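Local coordinates for protein heme peroxidase (PDB 2GVK) that probably acts as a haem-dependent dye-decolorizing peroxidase, using hydrogen peroxide to oxidise dyes and similar substrates, at residues 12-17 with 168-173; 191-196 with 279-284; 249-252 with 257-260. All coordinates share one frame; numbering follows the deposited sequence. Where two conformers were deposited one is given.

Interaction 1. Residues 12-17 with 168-173. With EDO (1,2-ethanediol), chain K.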
loop_
_atom_site.group_PDB
_atom_site.type_symbol
_atom_site.label_atom_id
_atom_site.label_comp_id
_atom_site.label_asym_id
_atom_site.label_seq_id
_atom_site.Cartn_x
_atom_site.Cartn_y
_atom_site.Cartn_z
ATOM N N HIS A 12 -16.240 -31.213 -1.569
ATOM C CA HIS A 12 -15.278 -31.039 -0.499
ATOM C C HIS A 12 -14.381 -29.847 -0.778
ATOM O O HIS A 12 -13.855 -29.705 -1.876
ATOM C CB HIS A 12 -14.428 -32.300 -0.332
ATOM C CG HIS A 12 -15.224 -33.535 -0.072
ATOM N ND1 HIS A 12 -15.909 -33.741 1.104
ATOM C CD2 HIS A 12 -15.430 -34.639 -0.829
ATOM C CE1 HIS A 12 -16.515 -34.915 1.056
ATOM N NE2 HIS A 12 -16.243 -35.477 -0.109
ATOM N N ILE A 13 -14.210 -29.000 0.220
ATOM C CA ILE A 13 -13.356 -27.827 0.108
ATOM C C ILE A 13 -11.899 -28.229 0.384
ATOM O O ILE A 13 -11.590 -28.741 1.457
ATOM C CB ILE A 13 -13.764 -26.735 1.135
ATOM C CG1 ILE A 13 -15.282 -26.507 1.116
ATOM C CG2 ILE A 13 -13.000 -25.426 0.871
ATOM C CD1 ILE A 13 -15.837 -26.175 -0.246
ATOM N N PRO A 14 -10.998 -27.990 -0.589
ATOM C CA PRO A 14 -9.603 -28.322 -0.371
ATOM C C PRO A 14 -8.900 -27.308 0.512
ATOM O O PRO A 14 -9.353 -26.180 0.659
ATOM C CB PRO A 14 -9.010 -28.266 -1.773
ATOM C CG PRO A 14 -9.807 -27.260 -2.472
ATOM C CD PRO A 14 -11.214 -27.408 -1.927
ATOM N N GLN A 15 -7.815 -27.728 1.118
ATOM C CA GLN A 15 -6.924 -26.803 1.762
ATOM C C GLN A 15 -6.273 -25.938 0.663
ATOM O O GLN A 15 -6.483 -26.179 -0.524
ATOM C CB GLN A 15 -5.859 -27.556 2.568
ATOM C CG GLN A 15 -6.409 -28.264 3.826
ATOM C CD GLN A 15 -5.307 -28.809 4.697
ATOM O OE1 GLN A 15 -4.417 -28.077 5.092
ATOM N NE2 GLN A 15 -5.423 -30.075 5.099
ATOM N N ASP A 16 -5.423 -24.987 1.071
ATOM C CA ASP A 16 -4.835 -24.031 0.155
ATOM C C ASP A 16 -3.660 -24.653 -0.603
ATOM O O ASP A 16 -2.511 -24.242 -0.437
ATOM C CB ASP A 16 -4.372 -22.783 0.935
ATOM C CG ASP A 16 -4.055 -21.602 0.029
ATOM O OD1 ASP A 16 -4.652 -21.495 -1.064
ATOM O OD2 ASP A 16 -3.238 -20.754 0.437
ATOM N N VAL A 17 -3.967 -25.576 -1.482
ATOM C CA VAL A 17 -2.956 -26.324 -2.184
ATOM C C VAL A 17 -2.659 -25.754 -3.563
ATOM O O VAL A 17 -1.753 -26.215 -4.257
ATOM C CB VAL A 17 -3.388 -27.791 -2.325
ATOM C CG1 VAL A 17 -3.561 -28.416 -0.949
ATOM C CG2 VAL A 17 -4.658 -27.903 -3.130
ATOM N N ASN A 168 -6.900 -24.279 -14.602
ATOM C CA ASN A 168 -7.261 -24.155 -13.199
ATOM C C ASN A 168 -6.315 -24.959 -12.336
ATOM O O ASN A 168 -6.281 -26.173 -12.434
ATOM C CB ASN A 168 -8.698 -24.646 -13.008
ATOM C CG ASN A 168 -9.090 -24.784 -11.565
ATOM O OD1 ASN A 168 -8.479 -24.209 -10.670
ATOM N ND2 ASN A 168 -10.166 -25.510 -11.334
ATOM N N PRO A 169 -5.554 -24.286 -11.478
ATOM C CA PRO A 169 -4.560 -25.027 -10.688
ATOM C C PRO A 169 -5.170 -26.089 -9.777
ATOM O O PRO A 169 -4.533 -27.095 -9.517
ATOM C CB PRO A 169 -3.871 -23.943 -9.871
ATOM C CG PRO A 169 -4.816 -22.775 -9.896
ATOM C CD PRO A 169 -5.558 -22.851 -11.160
ATOM N N TYR A 170 -6.405 -25.887 -9.326
ATOM C CA TYR A 170 -7.081 -26.919 -8.483
ATOM C C TYR A 170 -7.269 -28.241 -9.211
ATOM O O TYR A 170 -7.238 -29.304 -8.599
ATOM C CB TYR A 170 -8.423 -26.414 -7.964
ATOM C CG TYR A 170 -8.270 -25.361 -6.945
ATOM C CD1 TYR A 170 -7.933 -25.680 -5.641
ATOM C CD2 TYR A 170 -8.398 -24.022 -7.280
ATOM C CE1 TYR A 170 -7.748 -24.721 -4.705
ATOM C CE2 TYR A 170 -8.210 -23.043 -6.346
ATOM C CZ TYR A 170 -7.897 -23.392 -5.054
ATOM O OH TYR A 170 -7.720 -22.411 -4.093
ATOM N N HIS A 171 -7.475 -28.179 -10.517
ATOM C CA HIS A 171 -7.620 -29.363 -11.294
ATOM C C HIS A 171 -6.375 -30.252 -11.195
ATOM O O HIS A 171 -6.468 -31.474 -11.264
ATOM C CB HIS A 171 -7.894 -29.006 -12.756
ATOM C CG HIS A 171 -7.835 -30.170 -13.680
ATOM N ND1 HIS A 171 -8.798 -31.161 -13.694
ATOM C CD2 HIS A 171 -6.922 -30.517 -14.620
ATOM C CE1 HIS A 171 -8.478 -32.064 -14.604
ATOM N NE2 HIS A 171 -7.342 -31.700 -15.175
ATOM N N PHE A 172 -5.222 -29.626 -11.048
ATOM C CA PHE A 172 -3.948 -30.343 -11.036
ATOM C C PHE A 172 -3.427 -30.639 -9.646
ATOM O O PHE A 172 -2.579 -31.509 -9.477
ATOM C CB PHE A 172 -2.894 -29.545 -11.805
ATOM C CG PHE A 172 -3.208 -29.392 -13.244
ATOM C CD1 PHE A 172 -2.920 -30.414 -14.134
ATOM C CD2 PHE A 172 -3.892 -28.280 -13.701
ATOM C CE1 PHE A 172 -3.249 -30.299 -15.458
ATOM C CE2 PHE A 172 -4.235 -28.164 -15.022
ATOM C CZ PHE A 172 -3.895 -29.154 -15.905
ATOM N N ALA A 173 -3.955 -29.946 -8.650
ATOM C CA ALA A 173 -3.478 -30.094 -7.281
ATOM C C ALA A 173 -4.389 -30.945 -6.412
ATOM O O ALA A 173 -3.961 -31.427 -5.359
ATOM C CB ALA A 173 -3.303 -28.702 -6.639
HETATM C C1 EDO K . -3.720 -34.340 -14.090
HETATM O O1 EDO K . -3.848 -35.759 -13.827
HETATM C C2 EDO K . -5.053 -33.640 -13.873
HETATM O O2 EDO K . -5.372 -33.620 -12.475
#
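V17, which meets A173 across this contact, is set in place by a short backbone bond: its N donates to O of Q15 at 2.8 Å, closing an inverse gamma turn centred on D16. The D16 carboxylate, whose placement is doubtful because two conformers were deposited, turns away to S66, to which its OD2 is hydrogen-bonded. P14, just before the turn, and V17, its last residue, make the apolar contact. P14 and Y170 cross at about a right angle, CG of P14 lying 4.0 Å from CE1 of the Y170 ring. V17 meets A173 methyl to methyl, its CG2 3.8 Å from CB of A173; with CG1 anti to the carbonyl carbon (chi1 -61°), CG2 falls between the backbone N and the carbonyl carbon and faces A173. The short helix carrying Y170 and A173 is capped by N168, whose OD1 accepts from N of Y170 at 3.0 Å with the donor well above the carbonyl plane. Farther round this helix, ethanediol O2 donates to O of H171 at 2.7 Å and lies over one face of the H171 ring. The contact thus fastens the loop before strand 24-32 to helix 169-173: V17 also packs on V306 of strand 296-306, A173 rests on V245 of strand 245-253, and Q15 packs against helix 309-315.

Interaction 2. Residues 191-196 with 279-284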
loop_
_atom_site.group_PDB
_atom_site.type_symbol
_atom_site.label_atom_id
_atom_site.label_comp_id
_atom_site.label_asym_id
_atom_site.label_seq_id
_atom_site.Cartn_x
_atom_site.Cartn_y
_atom_site.Cartn_z
ATOM N N GLN A 191 11.135 -31.485 -0.805
ATOM C CA GLN A 191 12.570 -31.766 -0.834
ATOM C C GLN A 191 13.334 -30.526 -0.517
ATOM O O GLN A 191 13.108 -29.487 -1.146
ATOM C CB GLN A 191 13.031 -32.214 -2.221
ATOM C CG GLN A 191 12.489 -33.455 -2.717
ATOM C CD GLN A 191 12.930 -33.717 -4.144
ATOM O OE1 GLN A 191 12.549 -32.984 -5.063
ATOM N NE2 GLN A 191 13.752 -34.765 -4.340
ATOM N N LYS A 192 14.311 -30.643 0.371
ATOM C CA LYS A 192 15.309 -29.579 0.562
ATOM C C LYS A 192 16.494 -29.821 -0.360
ATOM O O LYS A 192 17.090 -30.916 -0.344
ATOM C CB LYS A 192 15.815 -29.541 1.992
ATOM C CG LYS A 192 14.896 -28.933 2.935
ATOM C CD LYS A 192 15.401 -29.102 4.393
ATOM C CE LYS A 192 16.560 -28.212 4.690
ATOM N NZ LYS A 192 17.031 -28.394 6.126
ATOM N N TYR A 193 16.817 -28.816 -1.173
ATOM C CA TYR A 193 17.987 -28.843 -2.031
ATOM C C TYR A 193 19.037 -27.858 -1.535
ATOM O O TYR A 193 18.712 -26.722 -1.198
ATOM C CB TYR A 193 17.621 -28.465 -3.453
ATOM C CG TYR A 193 16.897 -29.531 -4.226
ATOM C CD1 TYR A 193 17.605 -30.489 -4.957
ATOM C CD2 TYR A 193 15.509 -29.571 -4.261
ATOM C CE1 TYR A 193 16.932 -31.450 -5.725
ATOM C CE2 TYR A 193 14.832 -30.539 -5.000
ATOM C CZ TYR A 193 15.555 -31.478 -5.731
ATOM O OH TYR A 193 14.878 -32.461 -6.470
ATOM N N ILE A 194 20.277 -28.310 -1.471
ATOM C CA ILE A 194 21.421 -27.428 -1.169
ATOM C C ILE A 194 22.181 -27.167 -2.455
ATOM O O ILE A 194 22.512 -28.101 -3.184
ATOM C CB ILE A 194 22.351 -28.063 -0.130
ATOM C CG1 ILE A 194 21.559 -28.397 1.159
ATOM C CG2 ILE A 194 23.538 -27.144 0.181
ATOM C CD1 ILE A 194 20.920 -27.200 1.826
ATOM N N HIS A 195 22.446 -25.895 -2.746
ATOM C CA HIS A 195 23.093 -25.514 -3.999
ATOM C C HIS A 195 24.566 -25.326 -3.858
ATOM O O HIS A 195 25.066 -24.934 -2.781
ATOM C CB HIS A 195 22.488 -24.229 -4.531
ATOM C CG HIS A 195 21.061 -24.351 -4.885
ATOM N ND1 HIS A 195 20.614 -25.181 -5.897
ATOM C CD2 HIS A 195 19.954 -23.797 -4.333
ATOM C CE1 HIS A 195 19.300 -25.099 -5.972
ATOM N NE2 HIS A 195 18.874 -24.283 -5.025
ATOM N N ASP A 196 25.285 -25.636 -4.945
ATOM C CA ASP A 196 26.689 -25.282 -5.095
ATOM C C ASP A 196 26.709 -23.937 -5.798
ATOM O O ASP A 196 26.794 -23.853 -7.020
ATOM C CB ASP A 196 27.409 -26.346 -5.919
ATOM C CG ASP A 196 28.914 -26.113 -6.012
ATOM O OD1 ASP A 196 29.391 -24.991 -5.675
ATOM O OD2 ASP A 196 29.625 -27.054 -6.472
ATOM N N ASN A 279 12.262 -38.498 -14.287
ATOM C CA ASN A 279 12.873 -37.746 -15.378
ATOM C C ASN A 279 14.122 -36.984 -14.912
ATOM O O ASN A 279 15.080 -36.836 -15.663
ATOM C CB ASN A 279 11.876 -36.752 -15.986
ATOM C CG ASN A 279 10.869 -37.410 -16.912
ATOM O OD1 ASN A 279 10.788 -38.637 -17.008
ATOM N ND2 ASN A 279 10.084 -36.592 -17.587
HETATM N N MSE A 280 14.074 -36.444 -13.698
HETATM C CA MSE A 280 15.180 -35.649 -13.173
HETATM C C MSE A 280 16.358 -36.499 -12.766
HETATM O O MSE A 280 17.512 -36.220 -13.164
HETATM C CB MSE A 280 14.726 -34.843 -11.961
HETATM C CG MSE A 280 13.763 -33.739 -12.286
HETATM SE SE MSE A 280 13.035 -32.977 -10.657
HETATM C CE MSE A 280 14.764 -32.224 -9.899
ATOM N N PHE A 281 16.094 -37.538 -11.980
ATOM C CA PHE A 281 17.174 -38.280 -11.309
ATOM C C PHE A 281 17.672 -39.477 -12.094
ATOM O O PHE A 281 18.839 -39.830 -11.994
ATOM C CB PHE A 281 16.734 -38.694 -9.897
ATOM C CG PHE A 281 16.674 -37.538 -8.926
ATOM C CD1 PHE A 281 15.551 -36.707 -8.878
ATOM C CD2 PHE A 281 17.756 -37.246 -8.116
ATOM C CE1 PHE A 281 15.510 -35.639 -8.021
ATOM C CE2 PHE A 281 17.720 -36.194 -7.247
ATOM C CZ PHE A 281 16.608 -35.361 -7.213
ATOM N N ILE A 282 16.782 -40.131 -12.820
ATOM C CA ILE A 282 17.176 -41.264 -13.676
ATOM C C ILE A 282 17.419 -40.785 -15.097
ATOM O O ILE A 282 18.435 -41.158 -15.734
ATOM C CB ILE A 282 16.102 -42.356 -13.693
ATOM C CG1 ILE A 282 15.745 -42.786 -12.266
ATOM C CG2 ILE A 282 16.576 -43.559 -14.517
ATOM C CD1 ILE A 282 16.936 -43.292 -11.456
ATOM N N GLY A 283 16.507 -39.955 -15.594
ATOM C CA GLY A 283 16.564 -39.458 -16.953
ATOM C C GLY A 283 15.589 -40.183 -17.866
ATOM O O GLY A 283 15.382 -41.400 -17.746
ATOM N N SER A 284 14.972 -39.423 -18.759
ATOM C CA SER A 284 14.191 -39.969 -19.836
ATOM C C SER A 284 14.721 -39.425 -21.145
ATOM O O SER A 284 14.553 -38.260 -21.426
ATOM C CB SER A 284 12.734 -39.559 -19.687
ATOM O OG SER A 284 11.956 -40.054 -20.765
#
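The backbones of strand 186-195 and the C-terminal part of helix 270-281 stay well apart, 13.2 Å between CA of Q191 and CA of F281, the nearest such pair. This is helix-on-sheet packing in the α+β, ferredoxin-like β-barrel fold of dye-decolorizing peroxidases, and long side chains approaching from opposite directions span the gap. Q191 and Y193, two residues apart on the strand, reach out together and are tied to each other: OH of Y193 donates to OE1 of Q191 at 2.8 Å, from above the carbonyl plane. The same phenol oxygen also lies against the helix. It sits in the plane of the F281 ring, at its edge, 3.5 Å from CZ of F281, while CZ itself is near the plane of the tyrosine ring, so the two aromatics meet at their rims without stacking. Q191 adds its amide, NE2 standing 4.1 Å from CZ of F281, with amide and ring planes 56° apart. A phenylalanine in place of Y193 would probably leave OE1 of Q191 without this donor and open a gap beside F281 and M280. Behind the meeting point F281 touches I95 of strand 95-96, and Y193 packs on F263 and A298 of the neighbouring strands. M280, a selenomethionine, bends at its last torsion (64°), and its terminal CE comes 3.4 Å from OH of Y193.

Interaction 3. Residues 249-252 with 257-260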
loop_
_atom_site.group_PDB
_atom_site.type_symbol
_atom_site.label_atom_id
_atom_site.label_comp_id
_atom_site.label_asym_id
_atom_site.label_seq_id
_atom_site.Cartn_x
_atom_site.Cartn_y
_atom_site.Cartn_z
HETATM N N MSE A 249 11.063 -22.453 -2.876
HETATM C CA MSE A 249 11.242 -21.305 -1.995
HETATM C C MSE A 249 12.685 -21.212 -1.542
HETATM O O MSE A 249 13.245 -22.175 -1.033
HETATM C CB MSE A 249 10.346 -21.425 -0.764
HETATM C CG MSE A 249 8.864 -21.369 -1.069
HETATM SE SE MSE A 249 8.432 -19.900 -2.276
HETATM C CE MSE A 249 8.488 -18.474 -1.033
ATOM N N PRO A 250 13.277 -20.040 -1.724
ATOM C CA PRO A 250 14.621 -19.801 -1.251
ATOM C C PRO A 250 14.750 -19.909 0.278
ATOM O O PRO A 250 13.864 -19.495 1.005
ATOM C CB PRO A 250 14.891 -18.346 -1.682
ATOM C CG PRO A 250 13.972 -18.081 -2.761
ATOM C CD PRO A 250 12.774 -18.920 -2.541
ATOM N N PHE A 251 15.863 -20.466 0.734
ATOM C CA PHE A 251 16.279 -20.340 2.133
ATOM C C PHE A 251 17.798 -20.240 2.174
ATOM O O PHE A 251 18.489 -20.695 1.241
ATOM C CB PHE A 251 15.774 -21.494 2.989
ATOM C CG PHE A 251 16.387 -22.823 2.661
ATOM C CD1 PHE A 251 15.793 -23.669 1.742
ATOM C CD2 PHE A 251 17.489 -23.268 3.343
ATOM C CE1 PHE A 251 16.332 -24.950 1.490
ATOM C CE2 PHE A 251 18.035 -24.512 3.088
ATOM C CZ PHE A 251 17.419 -25.367 2.156
ATOM N N ALA A 252 18.327 -19.589 3.201
ATOM C CA ALA A 252 19.771 -19.402 3.273
ATOM C C ALA A 252 20.278 -18.983 4.596
ATOM O O ALA A 252 19.597 -18.259 5.343
ATOM C CB ALA A 252 20.208 -18.353 2.234
ATOM N N GLY A 257 27.699 -19.660 4.073
ATOM C CA GLY A 257 27.730 -19.983 2.657
ATOM C C GLY A 257 26.688 -21.015 2.257
ATOM O O GLY A 257 26.873 -21.733 1.281
ATOM N N GLU A 258 25.575 -21.064 2.996
ATOM C CA GLU A 258 24.514 -22.071 2.767
ATOM C C GLU A 258 23.374 -21.469 1.985
ATOM O O GLU A 258 22.707 -20.550 2.461
ATOM C CB GLU A 258 23.977 -22.612 4.106
ATOM C CG GLU A 258 22.815 -23.627 3.949
ATOM C CD GLU A 258 22.025 -23.872 5.258
ATOM O OE1 GLU A 258 22.387 -23.295 6.302
ATOM O OE2 GLU A 258 21.050 -24.655 5.223
ATOM N N TYR A 259 23.137 -22.004 0.783
ATOM C CA TYR A 259 22.075 -21.529 -0.096
ATOM C C TYR A 259 21.249 -22.714 -0.527
ATOM O O TYR A 259 21.804 -23.727 -0.997
ATOM C CB TYR A 259 22.639 -20.857 -1.328
ATOM C CG TYR A 259 23.475 -19.630 -1.039
ATOM C CD1 TYR A 259 24.800 -19.747 -0.663
ATOM C CD2 TYR A 259 22.953 -18.369 -1.195
ATOM C CE1 TYR A 259 25.559 -18.637 -0.377
ATOM C CE2 TYR A 259 23.724 -17.245 -0.950
ATOM C CZ TYR A 259 25.024 -17.392 -0.542
ATOM O OH TYR A 259 25.782 -16.259 -0.262
ATOM N N GLY A 260 19.938 -22.604 -0.386
ATOM C CA GLY A 260 19.055 -23.717 -0.723
ATOM C C GLY A 260 17.715 -23.351 -1.331
ATOM O O GLY A 260 17.320 -22.189 -1.380
#
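F251 and G260 form the dense part of this antiparallel hairpin, a hydrogen-bonded pair closed by two backbone bonds: N of F251 to O of G260 at 3.1 Å, nearly straight at 170°, and N of G260 to O of F251 at 2.9 Å. The F251 ring folds back over its partner. With chi1 at 67°, CG lies between the backbone N and carbonyl carbon, and one ring face covers the glycine in a CH-π contact, CA of G260 3.8 Å from the ring centroid. K192 and I194 of strand 186-195 also pack on this ring. A252 and Y259 are a non-hydrogen-bonded pair on the other face of the sheet. There CB of A252 lies close to the opposite backbone, 3.3 Å from O of E258, but the side chains meet loosely, CB of A252 4.4 Å from CD2 of Y259; the tyrosine hydroxyl turns instead to D129 of the third subunit. The solvent side is at E258 and exposed G257, which with its positive phi forms a G1 β bulge with E258. One of two E258 conformers sets OE2 at the F251 ring edge, 3.7 Å from CE2, a doubtful placement. The firm chemistry is apolar packing added to a backbone hydrogen-bonded pair, and it implies a glycine at G260, where a CB would fall 2.3 Å from CZ of F251.

In the fold
Interaction 1 stands apart, its centre 26 Å from that of interaction 2 and 28 Å from that of interaction 3, across the centre of the chain from both. It comes first in sequence order, joining an N-terminal loop to helix 169-173, which is followed by the strand of interaction 2. The hairpin 249-260 then forms between the two halves of interaction 2, and helix 270-281 follows directly. Interactions 2 and 3 lie 16 Å apart, centre to centre, and meet on adjacent strands of the antiparallel sheet that forms the β-barrel, where N of H195 probably bonds to O of Y259, 2.9 Å away. Both contacts therefore use the same sheet, and the hairpin also meets another subunit.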